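Local coordinates for rhusiopathiae surface protein B (Erysipelothrix rhusiopathiae, PDB 3V10) that probably binds collagen as a cell-wall-anchored surface adhesin, this chain being its collagen-binding region of two immunoglobulin-like domains, at residues A[25-30]-A[171-176]; A[181-186]-A[303-308]; A[202-207]-A[277-282]; A[212-217]-A[264-269]. All blocks are in the same frame, centred on the assembly; numbering follows the deposited sequence.

In the fold
Interaction 1 joins the N-terminal immunoglobulin-like domain to the collagen-binding domain that follows it; interactions 2 to 4 build that second domain. Interaction 1 closes before the others open. Within the chain loop spanned by interaction 2 (181-186 with 303-308) lies interaction 3 (202-207 with 277-282), which in turn encloses interaction 4 (212-217 with 264-269). Interaction 2 spans the two sheets: its strand 180-187 lies between 167-173 of interaction 1 and 260-269 of interaction 4, and its strand 303-306 borders 276-286 of interaction 3. Its centre is about 9 Å from those of interactions 1 and 3. The interdomain junction is thus continuous with the sandwich interior.

Interaction 1: A[25-30]-A[171-176]; sequences SQPIEF and GTFSTE
T172 and F173 reach S25 through different first torsions: T172 swings OG1 to the far side from its own N (chi1 -171°), whereas F173 CG lies between N and the carbonyl carbon (chi1 52°), so that hydroxyl and ring converge on one carbonyl group. T172 OG1 donates to S25 O over 2.8 Å, arriving in the carbonyl plane on a lone pair with a C=O...donor angle of 121°. The same oxygen lies 3.2 Å from F173 CE2, placed obliquely to the ring. Next along the chain, Q26 C meets the ring edge near its plane, 3.8 Å from F173 CE2. P27 adds the apolar part: its CG is 3.9 Å from F173 CE2, and the two side chains overlap flank to flank, running in opposed senses. One face of the F173 ring carries T172 OG1 itself, offset toward the rim, so the donor and the ring form a compact unit against the S25-P27 backbone. S25 OG turns instead to N23 OD1. Beyond the ring, S174 OG accepts from E176 N at 3.0 Å, an ST turn at the end of the strand. The contact bridges the two immunoglobulin-like domains: F173 also rests on V120 of strand 112-123 and on M308, P27 touches V306 of strand 303-306, and T172 pairs through its backbone with N182 of strand 180-187.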
loop_
_atom_site.group_PDB
_atom_site.type_symbol
_atom_site.label_atom_id
_atom_site.label_comp_id
_atom_site.label_asym_id
_atom_site.label_seq_id
_atom_site.Cartn_x
_atom_site.Cartn_y
_atom_site.Cartn_z
ATOM N N SER A 25 2.285 -1.910 -5.966
ATOM C CA SER A 25 2.701 -0.902 -4.992
ATOM C C SER A 25 1.533 -0.187 -4.318
ATOM O O SER A 25 1.578 0.088 -3.118
ATOM C CB SER A 25 3.618 0.134 -5.647
ATOM O OG SER A 25 2.902 0.977 -6.533
ATOM N N GLN A 26 0.494 0.120 -5.088
ATOM C CA GLN A 26 -0.671 0.806 -4.544
ATOM C C GLN A 26 -1.797 -0.206 -4.326
ATOM O O GLN A 26 -1.830 -1.259 -4.956
ATOM C CB GLN A 26 -1.143 1.901 -5.509
ATOM C CG GLN A 26 -0.054 2.877 -5.970
ATOM C CD GLN A 26 0.423 3.816 -4.875
ATOM O OE1 GLN A 26 1.175 4.765 -5.138
ATOM N NE2 GLN A 26 -0.008 3.565 -3.644
ATOM N N PRO A 27 -2.732 0.101 -3.418
ATOM C CA PRO A 27 -3.836 -0.828 -3.167
ATOM C C PRO A 27 -4.858 -0.812 -4.297
ATOM O O PRO A 27 -4.938 0.154 -5.060
ATOM C CB PRO A 27 -4.467 -0.294 -1.877
ATOM C CG PRO A 27 -3.424 0.631 -1.289
ATOM C CD PRO A 27 -2.790 1.250 -2.501
ATOM N N ILE A 28 -5.624 -1.894 -4.407
ATOM C CA ILE A 28 -6.708 -1.970 -5.378
ATOM C C ILE A 28 -7.913 -1.784 -4.462
ATOM O O ILE A 28 -8.153 -2.599 -3.576
ATOM C CB ILE A 28 -6.767 -3.337 -6.091
ATOM C CG1 ILE A 28 -5.544 -3.485 -7.001
ATOM C CG2 ILE A 28 -8.029 -3.439 -6.925
ATOM C CD1 ILE A 28 -5.498 -4.759 -7.818
ATOM N N GLU A 29 -8.643 -0.691 -4.662
ATOM C CA GLU A 29 -9.780 -0.351 -3.815
ATOM C C GLU A 29 -11.148 -0.823 -4.270
ATOM O O GLU A 29 -11.491 -0.763 -5.453
ATOM C CB GLU A 29 -9.848 1.163 -3.625
ATOM C CG GLU A 29 -8.600 1.792 -3.068
ATOM C CD GLU A 29 -8.593 3.289 -3.281
ATOM O OE1 GLU A 29 -9.611 3.938 -2.955
ATOM O OE2 GLU A 29 -7.575 3.814 -3.777
ATOM N N PHE A 30 -11.933 -1.272 -3.299
ATOM C CA PHE A 30 -13.285 -1.732 -3.552
ATOM C C PHE A 30 -14.216 -0.912 -2.677
ATOM O O PHE A 30 -13.996 -0.783 -1.475
ATOM C CB PHE A 30 -13.419 -3.217 -3.206
ATOM C CG PHE A 30 -12.704 -4.122 -4.158
ATOM C CD1 PHE A 30 -13.332 -4.567 -5.316
ATOM C CD2 PHE A 30 -11.389 -4.501 -3.920
ATOM C CE1 PHE A 30 -12.662 -5.378 -6.224
ATOM C CE2 PHE A 30 -10.704 -5.313 -4.824
ATOM C CZ PHE A 30 -11.344 -5.753 -5.980
ATOM N N GLY A 171 8.298 3.333 -2.681
ATOM C CA GLY A 171 7.654 3.095 -1.404
ATOM C C GLY A 171 6.359 2.339 -1.574
ATOM O O GLY A 171 5.760 2.339 -2.652
ATOM N N THR A 172 5.931 1.679 -0.508
ATOM C CA THR A 172 4.683 0.936 -0.543
ATOM C C THR A 172 4.228 0.668 0.881
ATOM O O THR A 172 4.947 0.960 1.845
ATOM C CB THR A 172 4.835 -0.400 -1.317
ATOM O OG1 THR A 172 3.539 -0.987 -1.504
ATOM C CG2 THR A 172 5.737 -1.378 -0.562
ATOM N N PHE A 173 3.020 0.137 1.008
ATOM C CA PHE A 173 2.457 -0.170 2.308
ATOM C C PHE A 173 3.060 -1.460 2.831
ATOM O O PHE A 173 3.481 -2.323 2.057
ATOM C CB PHE A 173 0.931 -0.298 2.199
ATOM C CG PHE A 173 0.475 -1.238 1.119
ATOM C CD1 PHE A 173 0.415 -2.610 1.351
ATOM C CD2 PHE A 173 0.127 -0.752 -0.138
ATOM C CE1 PHE A 173 0.015 -3.487 0.344
ATOM C CE2 PHE A 173 -0.273 -1.621 -1.154
ATOM C CZ PHE A 173 -0.328 -2.992 -0.912
ATOM N N SER A 174 3.119 -1.577 4.153
ATOM C CA SER A 174 3.646 -2.774 4.781
ATOM C C SER A 174 2.512 -3.772 4.959
ATOM O O SER A 174 1.360 -3.393 5.206
ATOM C CB SER A 174 4.235 -2.447 6.153
ATOM O OG SER A 174 4.658 -3.628 6.822
ATOM N N THR A 175 2.839 -5.049 4.803
ATOM C CA THR A 175 1.860 -6.109 5.003
ATOM C C THR A 175 2.242 -6.835 6.294
ATOM O O THR A 175 1.593 -7.807 6.689
ATOM C CB THR A 175 1.850 -7.124 3.838
ATOM O OG1 THR A 175 3.165 -7.657 3.657
ATOM C CG2 THR A 175 1.396 -6.459 2.539
ATOM N N GLU A 176 3.295 -6.350 6.954
ATOM C CA GLU A 176 3.762 -6.954 8.204
ATOM C C GLU A 176 3.378 -6.104 9.420
ATOM O O GLU A 176 3.189 -6.620 10.515
ATOM C CB GLU A 176 5.278 -7.184 8.133
ATOM C CG GLU A 176 6.141 -6.376 9.101
ATOM C CD GLU A 176 7.630 -6.539 8.781
ATOM O OE1 GLU A 176 8.153 -7.654 8.982
ATOM O OE2 GLU A 176 8.299 -5.593 8.291
#

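Interaction 2: A[181-186]-A[303-308]; sequences MNWWLN and TSVVNM
The side chains of M181, W183, V305 and M308, with the methyl of T303, pack two sheets face to face here, inside the beta sandwich of the collagen-binding immunoglobulin-like domain. Strand segments 181-186 and 303-306 run nearly antiparallel, at 161°, with their axes 9.2 Å apart; no hydrogen bond crosses between them, as expected of facing sheets. M181 and V305 both point into the gap and interleave from opposite sheets, M181 SD lying 4.0 Å from V305 CB. With CG opposite the carbonyl carbon (chi1 -70°), M181 brings CG to 4.1 Å from M308 SD, so the thioether of M308 extends the apolar patch beyond the end of strand 303-306. M308 additionally touches L66. W183 supplies the wide end of the contact. Its indole nitrogen NE1 is held by T267 OG1 and its ring stacks on Y265, two partners that would limit its rotation, while the benzo end reaches the opposite sheet. Beyond M308 the chain continues to strand 311-315, which pairs with strand 71-77 of the first domain, consistent with the latch of the Collagen Hug model. At the indole rim, T303 CG2 approaches in the ring plane, 3.6 Å from W183 CZ3, while V305 CG2 comes in obliquely, 3.7 Å from W183 CH2.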
loop_
_atom_site.group_PDB
_atom_site.type_symbol
_atom_site.label_atom_id
_atom_site.label_comp_id
_atom_site.label_asym_id
_atom_site.label_seq_id
_atom_site.Cartn_x
_atom_site.Cartn_y
_atom_site.Cartn_z
ATOM N N MET A 181 4.603 1.857 6.350
ATOM C CA MET A 181 4.988 1.882 4.943
ATOM C C MET A 181 6.495 1.650 4.851
ATOM O O MET A 181 7.240 2.059 5.739
ATOM C CB MET A 181 4.629 3.237 4.324
ATOM C CG MET A 181 3.136 3.449 4.157
ATOM S SD MET A 181 2.588 5.166 3.956
ATOM C CE MET A 181 2.475 5.634 5.694
ATOM N N ASN A 182 6.940 0.994 3.781
ATOM C CA ASN A 182 8.359 0.713 3.602
ATOM C C ASN A 182 8.896 1.559 2.461
ATOM O O ASN A 182 8.216 1.749 1.456
ATOM C CB ASN A 182 8.576 -0.769 3.291
ATOM C CG ASN A 182 7.955 -1.673 4.334
ATOM O OD1 ASN A 182 8.200 -1.512 5.528
ATOM N ND2 ASN A 182 7.146 -2.631 3.890
ATOM N N TRP A 183 10.113 2.065 2.622
ATOM C CA TRP A 183 10.711 2.914 1.595
ATOM C C TRP A 183 12.118 2.500 1.190
ATOM O O TRP A 183 12.846 1.884 1.967
ATOM C CB TRP A 183 10.720 4.370 2.064
ATOM C CG TRP A 183 9.389 4.828 2.563
ATOM C CD1 TRP A 183 8.864 4.610 3.802
ATOM C CD2 TRP A 183 8.387 5.533 1.822
ATOM N NE1 TRP A 183 7.599 5.131 3.881
ATOM C CE2 TRP A 183 7.278 5.703 2.678
ATOM C CE3 TRP A 183 8.315 6.035 0.516
ATOM C CZ2 TRP A 183 6.109 6.357 2.273
ATOM C CZ3 TRP A 183 7.152 6.687 0.113
ATOM C CH2 TRP A 183 6.066 6.841 0.987
ATOM N N TRP A 184 12.491 2.865 -0.037
ATOM C CA TRP A 184 13.799 2.538 -0.601
ATOM C C TRP A 184 14.450 3.720 -1.303
ATOM O O TRP A 184 13.837 4.323 -2.178
ATOM C CB TRP A 184 13.668 1.434 -1.660
ATOM C CG TRP A 184 13.323 0.080 -1.149
ATOM C CD1 TRP A 184 14.189 -0.943 -0.896
ATOM C CD2 TRP A 184 12.016 -0.412 -0.834
ATOM N NE1 TRP A 184 13.505 -2.041 -0.446
ATOM C CE2 TRP A 184 12.168 -1.744 -0.396
ATOM C CE3 TRP A 184 10.731 0.145 -0.878
ATOM C CZ2 TRP A 184 11.081 -2.534 -0.002
ATOM C CZ3 TRP A 184 9.648 -0.638 -0.485
ATOM C CH2 TRP A 184 9.834 -1.965 -0.053
ATOM N N LEU A 185 15.681 4.046 -0.920
ATOM C CA LEU A 185 16.436 5.103 -1.591
ATOM C C LEU A 185 17.537 4.337 -2.335
ATOM O O LEU A 185 18.449 3.790 -1.718
ATOM C CB LEU A 185 17.070 6.075 -0.585
ATOM C CG LEU A 185 16.169 6.748 0.453
ATOM C CD1 LEU A 185 16.988 7.790 1.225
ATOM C CD2 LEU A 185 14.979 7.400 -0.221
ATOM N N ASN A 186 17.442 4.280 -3.659
ATOM C CA ASN A 186 18.425 3.552 -4.463
ATOM C C ASN A 186 19.497 4.497 -4.989
ATOM O O ASN A 186 19.281 5.201 -5.972
ATOM C CB ASN A 186 17.701 2.859 -5.615
ATOM C CG ASN A 186 16.540 2.013 -5.130
ATOM O OD1 ASN A 186 16.731 0.890 -4.665
ATOM N ND2 ASN A 186 15.334 2.557 -5.211
ATOM N N THR A 303 7.822 10.218 -4.421
ATOM C CA THR A 303 6.825 9.180 -4.612
ATOM C C THR A 303 5.794 9.227 -3.490
ATOM O O THR A 303 5.849 10.095 -2.618
ATOM C CB THR A 303 7.471 7.784 -4.701
ATOM O OG1 THR A 303 6.541 6.872 -5.295
ATOM C CG2 THR A 303 7.849 7.272 -3.327
ATOM N N SER A 304 4.835 8.314 -3.522
ATOM C CA SER A 304 3.814 8.300 -2.494
ATOM C C SER A 304 3.100 6.968 -2.463
ATOM O O SER A 304 3.211 6.163 -3.391
ATOM C CB SER A 304 2.802 9.413 -2.749
ATOM O OG SER A 304 2.104 9.188 -3.960
ATOM N N VAL A 305 2.379 6.742 -1.373
ATOM C CA VAL A 305 1.611 5.523 -1.189
ATOM C C VAL A 305 0.166 5.942 -0.970
ATOM O O VAL A 305 -0.128 6.776 -0.108
ATOM C CB VAL A 305 2.108 4.714 0.043
ATOM C CG1 VAL A 305 1.302 3.424 0.188
ATOM C CG2 VAL A 305 3.585 4.388 -0.109
ATOM N N VAL A 306 -0.740 5.384 -1.765
ATOM C CA VAL A 306 -2.152 5.706 -1.623
ATOM C C VAL A 306 -2.624 5.110 -0.303
ATOM O O VAL A 306 -2.187 4.023 0.081
ATOM C CB VAL A 306 -2.980 5.118 -2.790
ATOM C CG1 VAL A 306 -4.460 5.371 -2.564
ATOM C CG2 VAL A 306 -2.545 5.759 -4.102
ATOM N N ASN A 307 -3.494 5.837 0.390
ATOM C CA ASN A 307 -4.039 5.405 1.676
ATOM C C ASN A 307 -4.412 3.930 1.620
ATOM O O ASN A 307 -5.214 3.509 0.784
ATOM C CB ASN A 307 -5.266 6.250 2.039
ATOM C CG ASN A 307 -5.804 5.935 3.420
ATOM O OD1 ASN A 307 -6.276 4.831 3.673
ATOM N ND2 ASN A 307 -5.734 6.909 4.324
ATOM N N MET A 308 -3.836 3.152 2.529
ATOM C CA MET A 308 -4.071 1.716 2.554
ATOM C C MET A 308 -4.979 1.207 3.673
ATOM O O MET A 308 -5.050 -0.003 3.916
ATOM C CB MET A 308 -2.719 0.987 2.592
ATOM C CG MET A 308 -1.785 1.321 3.770
ATOM S SD MET A 308 -0.913 2.946 3.793
ATOM C CE MET A 308 -1.212 3.350 5.472
#

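Interaction 3: A[202-207]-A[277-282]; sequences DTIGEG and YKNSST
Antiparallel strands 202-204 and 277-282 pair D202 with S281, T203 with S280 and I204 with N279, the T203-S280 pair being the hydrogen-bonded one. T203 N donates to S280 O at 2.7 Å, nearly along the C=O axis, and S280 N returns a bond to T203 O at 3.1 Å. As segment 202-207 leaves the strand, G205 N still reaches K278 O at 2.8 Å, coming from above the carbonyl plane; K278 O also accepts from H208 NE2. On the buried face, D202 and N279 each place CG anti to the backbone N (chi1 -177° for D202), which brings carboxylate and amide together. The side chains cross at about a right angle, yet their flat groups are nearly coplanar, 26° apart. D202 OD2 is held in addition by Y265 OH of the facing sheet, with K169 NZ at long, weak ion-pair range. I204 lies on the same face and rests on Y265 and T267, while S281 CB packs 3.9 Å from D202 CA. On the other face a water donates to T203 O and hydrogen-bonds S280 OG at 2.7 Å. Farther along, a second water joins E206 O to K278 N, spanning a gap that direct backbone pairing no longer closes. There G207 O approaches Y277 CE1 obliquely at 3.7 Å. The chemistry is thus divided: one face sets a carboxylate and an amide in the sandwich interior, where the Y265 hydroxyl probably helps to stabilise the D202 charge, while on the face of T203 and S280 a water bridges the two strands.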
loop_
_atom_site.group_PDB
_atom_site.type_symbol
_atom_site.label_atom_id
_atom_site.label_comp_id
_atom_site.label_asym_id
_atom_site.label_seq_id
_atom_site.Cartn_x
_atom_site.Cartn_y
_atom_site.Cartn_z
ATOM N N ASP A 202 16.023 13.888 2.080
ATOM C CA ASP A 202 14.699 13.300 1.964
ATOM C C ASP A 202 13.740 13.923 2.964
ATOM O O ASP A 202 14.010 13.949 4.162
ATOM C CB ASP A 202 14.787 11.789 2.200
ATOM C CG ASP A 202 13.454 11.093 2.016
ATOM O OD1 ASP A 202 12.458 11.538 2.622
ATOM O OD2 ASP A 202 13.402 10.097 1.272
ATOM N N THR A 203 12.617 14.429 2.468
ATOM C CA THR A 203 11.622 15.038 3.337
ATOM C C THR A 203 10.352 14.208 3.342
ATOM O O THR A 203 9.627 14.159 2.351
ATOM C CB THR A 203 11.272 16.465 2.889
ATOM O OG1 THR A 203 12.435 17.300 2.981
ATOM C CG2 THR A 203 10.184 17.037 3.790
ATOM N N ILE A 204 10.086 13.548 4.464
ATOM C CA ILE A 204 8.888 12.724 4.587
ATOM C C ILE A 204 7.688 13.651 4.671
ATOM O O ILE A 204 7.682 14.602 5.458
ATOM C CB ILE A 204 8.962 11.836 5.842
ATOM C CG1 ILE A 204 10.141 10.872 5.707
ATOM C CG2 ILE A 204 7.653 11.065 6.031
ATOM C CD1 ILE A 204 10.528 10.194 7.006
ATOM N N GLY A 205 6.675 13.372 3.855
ATOM C CA GLY A 205 5.489 14.210 3.826
ATOM C C GLY A 205 4.615 14.221 5.065
ATOM O O GLY A 205 4.896 13.557 6.060
ATOM N N GLU A 206 3.533 14.989 4.996
ATOM C CA GLU A 206 2.607 15.094 6.118
ATOM C C GLU A 206 1.804 13.805 6.290
ATOM O O GLU A 206 1.621 13.046 5.341
ATOM C CB GLU A 206 1.656 16.277 5.896
ATOM C CG GLU A 206 1.332 16.526 4.430
ATOM C CD GLU A 206 0.037 17.295 4.221
ATOM O OE1 GLU A 206 -0.843 17.230 5.102
ATOM O OE2 GLU A 206 -0.113 17.944 3.165
ATOM N N GLY A 207 1.350 13.545 7.512
ATOM C CA GLY A 207 0.548 12.358 7.759
ATOM C C GLY A 207 1.272 11.122 8.253
ATOM O O GLY A 207 0.642 10.199 8.768
ATOM N N TYR A 277 0.253 9.327 1.160
ATOM C CA TYR A 277 1.371 9.550 2.080
ATOM C C TYR A 277 2.568 9.771 1.175
ATOM O O TYR A 277 3.062 8.838 0.547
ATOM C CB TYR A 277 1.578 8.330 2.975
ATOM C CG TYR A 277 0.404 8.094 3.896
ATOM C CD1 TYR A 277 0.180 8.917 5.001
ATOM C CD2 TYR A 277 -0.522 7.088 3.627
ATOM C CE1 TYR A 277 -0.942 8.748 5.813
ATOM C CE2 TYR A 277 -1.644 6.913 4.427
ATOM C CZ TYR A 277 -1.852 7.739 5.514
ATOM O OH TYR A 277 -2.974 7.549 6.292
ATOM N N LYS A 278 3.023 11.018 1.108
ATOM C CA LYS A 278 4.120 11.378 0.220
ATOM C C LYS A 278 5.508 11.431 0.832
ATOM O O LYS A 278 5.677 11.474 2.046
ATOM C CB LYS A 278 3.835 12.740 -0.419
ATOM C CG LYS A 278 2.456 12.869 -1.045
ATOM C CD LYS A 278 2.257 14.251 -1.655
ATOM C CE LYS A 278 0.847 14.414 -2.205
ATOM N NZ LYS A 278 -0.174 14.364 -1.129
ATOM N N ASN A 279 6.500 11.440 -0.052
ATOM C CA ASN A 279 7.895 11.536 0.331
ATOM C C ASN A 279 8.601 12.173 -0.858
ATOM O O ASN A 279 8.443 11.724 -1.993
ATOM C CB ASN A 279 8.485 10.154 0.609
ATOM C CG ASN A 279 9.902 10.228 1.134
ATOM O OD1 ASN A 279 10.190 10.963 2.077
ATOM N ND2 ASN A 279 10.795 9.462 0.529
ATOM N N SER A 280 9.361 13.226 -0.602
ATOM C CA SER A 280 10.077 13.894 -1.676
ATOM C C SER A 280 11.544 13.948 -1.287
ATOM O O SER A 280 11.869 13.950 -0.104
ATOM C CB SER A 280 9.524 15.306 -1.896
ATOM O OG SER A 280 9.719 16.139 -0.765
ATOM N N SER A 281 12.427 13.958 -2.274
ATOM C CA SER A 281 13.855 14.018 -1.982
ATOM C C SER A 281 14.605 14.756 -3.078
ATOM O O SER A 281 14.116 14.879 -4.205
ATOM C CB SER A 281 14.429 12.602 -1.814
ATOM O OG SER A 281 14.430 11.876 -3.039
ATOM N N THR A 282 15.779 15.275 -2.730
ATOM C CA THR A 282 16.626 15.977 -3.679
ATOM C C THR A 282 18.013 15.359 -3.573
ATOM O O THR A 282 18.398 14.852 -2.520
ATOM C CB THR A 282 16.694 17.497 -3.378
ATOM O OG1 THR A 282 17.271 17.717 -2.083
ATOM C CG2 THR A 282 15.292 18.099 -3.404
HETATM O O HOH W 1 7.856 16.168 1.196
HETATM O O HOH W 2 1.972 13.060 2.789
#

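Interaction 4: A[212-217]-A[264-269]; sequences DGSIMV and TYDTRA
Three hydrogen bonds tie segment 212-217 to strand 264-269 within the antiparallel five-stranded sheet of the collagen-binding domain's immunoglobulin-like fold. M216 and T264 form a hydrogen-bonded pair: T264 N donates to M216 O at 2.9 Å with an N-H...O angle of 171°, and M216 N donates to T264 O at 3.0 Å. The third bond uses a side chain, D266 N donating to S214 OG at 3.1 Å. The S214 torsion (chi1 68°) sets OG between its backbone N and carbonyl carbon, where it also bonds V211 O. One hydroxyl thereby spans the interruption in strand 208-221 and stands in for a backbone acceptor. A water continues the linkage, donating to S214 O and hydrogen-bonding T264 OG1, both at 2.7 Å. Two CA-H...O contacts fill the interval, from Y265 CA to S214 O and from I215 CA to T264 O. Packing falls to I215 and Y265, which run alongside with the same heading. Both touch L247 of the facing sheet and L210 of strand 208-221. Between the two side chains, I215 CG1 sits 3.8 Å from Y265 CB.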
loop_
_atom_site.group_PDB
_atom_site.type_symbol
_atom_site.label_atom_id
_atom_site.label_comp_id
_atom_site.label_asym_id
_atom_site.label_seq_id
_atom_site.Cartn_x
_atom_site.Cartn_y
_atom_site.Cartn_z
ATOM N N ASP A 212 11.376 5.050 14.425
ATOM C CA ASP A 212 12.663 5.036 15.111
ATOM C C ASP A 212 13.412 3.712 15.002
ATOM O O ASP A 212 12.856 2.648 15.282
ATOM C CB ASP A 212 12.449 5.397 16.584
ATOM C CG ASP A 212 13.731 5.379 17.383
ATOM O OD1 ASP A 212 14.701 6.046 16.964
ATOM O OD2 ASP A 212 13.759 4.703 18.433
ATOM N N GLY A 213 14.674 3.797 14.582
ATOM C CA GLY A 213 15.526 2.626 14.444
ATOM C C GLY A 213 15.272 1.690 13.276
ATOM O O GLY A 213 15.797 0.573 13.259
ATOM N N SER A 214 14.509 2.131 12.281
ATOM C CA SER A 214 14.189 1.262 11.149
ATOM C C SER A 214 15.095 1.422 9.931
ATOM O O SER A 214 14.884 0.762 8.912
ATOM C CB SER A 214 12.746 1.500 10.709
ATOM O OG SER A 214 12.614 2.794 10.151
ATOM N N ILE A 215 16.092 2.292 10.029
ATOM C CA ILE A 215 16.988 2.527 8.895
ATOM C C ILE A 215 18.093 1.494 8.747
ATOM O O ILE A 215 18.863 1.267 9.676
ATOM C CB ILE A 215 17.654 3.906 8.997
ATOM C CG1 ILE A 215 16.582 4.996 9.055
ATOM C CG2 ILE A 215 18.573 4.125 7.805
ATOM C CD1 ILE A 215 17.150 6.382 9.292
ATOM N N MET A 216 18.171 0.883 7.570
ATOM C CA MET A 216 19.202 -0.104 7.280
ATOM C C MET A 216 19.767 0.250 5.907
ATOM O O MET A 216 19.166 1.029 5.172
ATOM C CB MET A 216 18.608 -1.515 7.271
ATOM C CG MET A 216 17.957 -1.944 8.594
ATOM S SD MET A 216 19.128 -2.216 9.950
ATOM C CE MET A 216 18.634 -1.032 11.126
ATOM N N VAL A 217 20.922 -0.302 5.556
ATOM C CA VAL A 217 21.522 0.014 4.261
ATOM C C VAL A 217 22.136 -1.201 3.580
ATOM O O VAL A 217 22.846 -1.969 4.213
ATOM C CB VAL A 217 22.653 1.064 4.410
ATOM C CG1 VAL A 217 23.142 1.501 3.044
ATOM C CG2 VAL A 217 22.167 2.256 5.217
ATOM N N THR A 264 17.057 1.802 3.277
ATOM C CA THR A 264 15.667 1.448 3.515
ATOM C C THR A 264 15.228 1.931 4.892
ATOM O O THR A 264 16.042 2.076 5.802
ATOM C CB THR A 264 15.442 -0.081 3.419
ATOM O OG1 THR A 264 16.260 -0.754 4.384
ATOM C CG2 THR A 264 15.800 -0.579 2.023
ATOM N N TYR A 265 13.940 2.205 5.028
ATOM C CA TYR A 265 13.387 2.658 6.297
ATOM C C TYR A 265 11.874 2.567 6.243
ATOM O O TYR A 265 11.290 2.379 5.175
ATOM C CB TYR A 265 13.801 4.107 6.604
ATOM C CG TYR A 265 13.297 5.141 5.625
ATOM C CD1 TYR A 265 13.992 5.411 4.444
ATOM C CD2 TYR A 265 12.121 5.852 5.872
ATOM C CE1 TYR A 265 13.532 6.359 3.537
ATOM C CE2 TYR A 265 11.648 6.805 4.964
ATOM C CZ TYR A 265 12.361 7.052 3.800
ATOM O OH TYR A 265 11.910 7.985 2.896
ATOM N N ASP A 266 11.247 2.700 7.404
ATOM C CA ASP A 266 9.798 2.634 7.494
ATOM C C ASP A 266 9.223 3.931 8.030
ATOM O O ASP A 266 9.900 4.683 8.736
ATOM C CB ASP A 266 9.351 1.518 8.452
ATOM C CG ASP A 266 9.949 0.167 8.115
ATOM O OD1 ASP A 266 10.328 -0.052 6.950
ATOM O OD2 ASP A 266 10.017 -0.688 9.026
ATOM N N THR A 267 7.972 4.197 7.683
ATOM C CA THR A 267 7.280 5.353 8.226
ATOM C C THR A 267 5.974 4.797 8.775
ATOM O O THR A 267 5.565 3.690 8.418
ATOM C CB THR A 267 6.983 6.444 7.181
ATOM O OG1 THR A 267 6.046 5.955 6.215
ATOM C CG2 THR A 267 8.270 6.888 6.506
ATOM N N ARG A 268 5.334 5.560 9.648
ATOM C CA ARG A 268 4.094 5.133 10.271
ATOM C C ARG A 268 3.060 6.228 10.125
ATOM O O ARG A 268 3.311 7.375 10.481
ATOM C CB ARG A 268 4.360 4.826 11.748
ATOM C CG ARG A 268 3.170 4.331 12.546
ATOM C CD ARG A 268 3.670 3.650 13.812
ATOM N NE ARG A 268 4.496 2.499 13.464
ATOM C CZ ARG A 268 5.310 1.863 14.296
ATOM N NH1 ARG A 268 5.425 2.255 15.560
ATOM N NH2 ARG A 268 6.022 0.835 13.853
ATOM N N ALA A 269 1.901 5.870 9.583
ATOM C CA ALA A 269 0.824 6.829 9.395
ATOM C C ALA A 269 0.208 7.222 10.735
ATOM O O ALA A 269 0.031 6.378 11.613
ATOM C CB ALA A 269 -0.249 6.229 8.483
HETATM O O HOH W 3 15.037 -0.862 6.754
#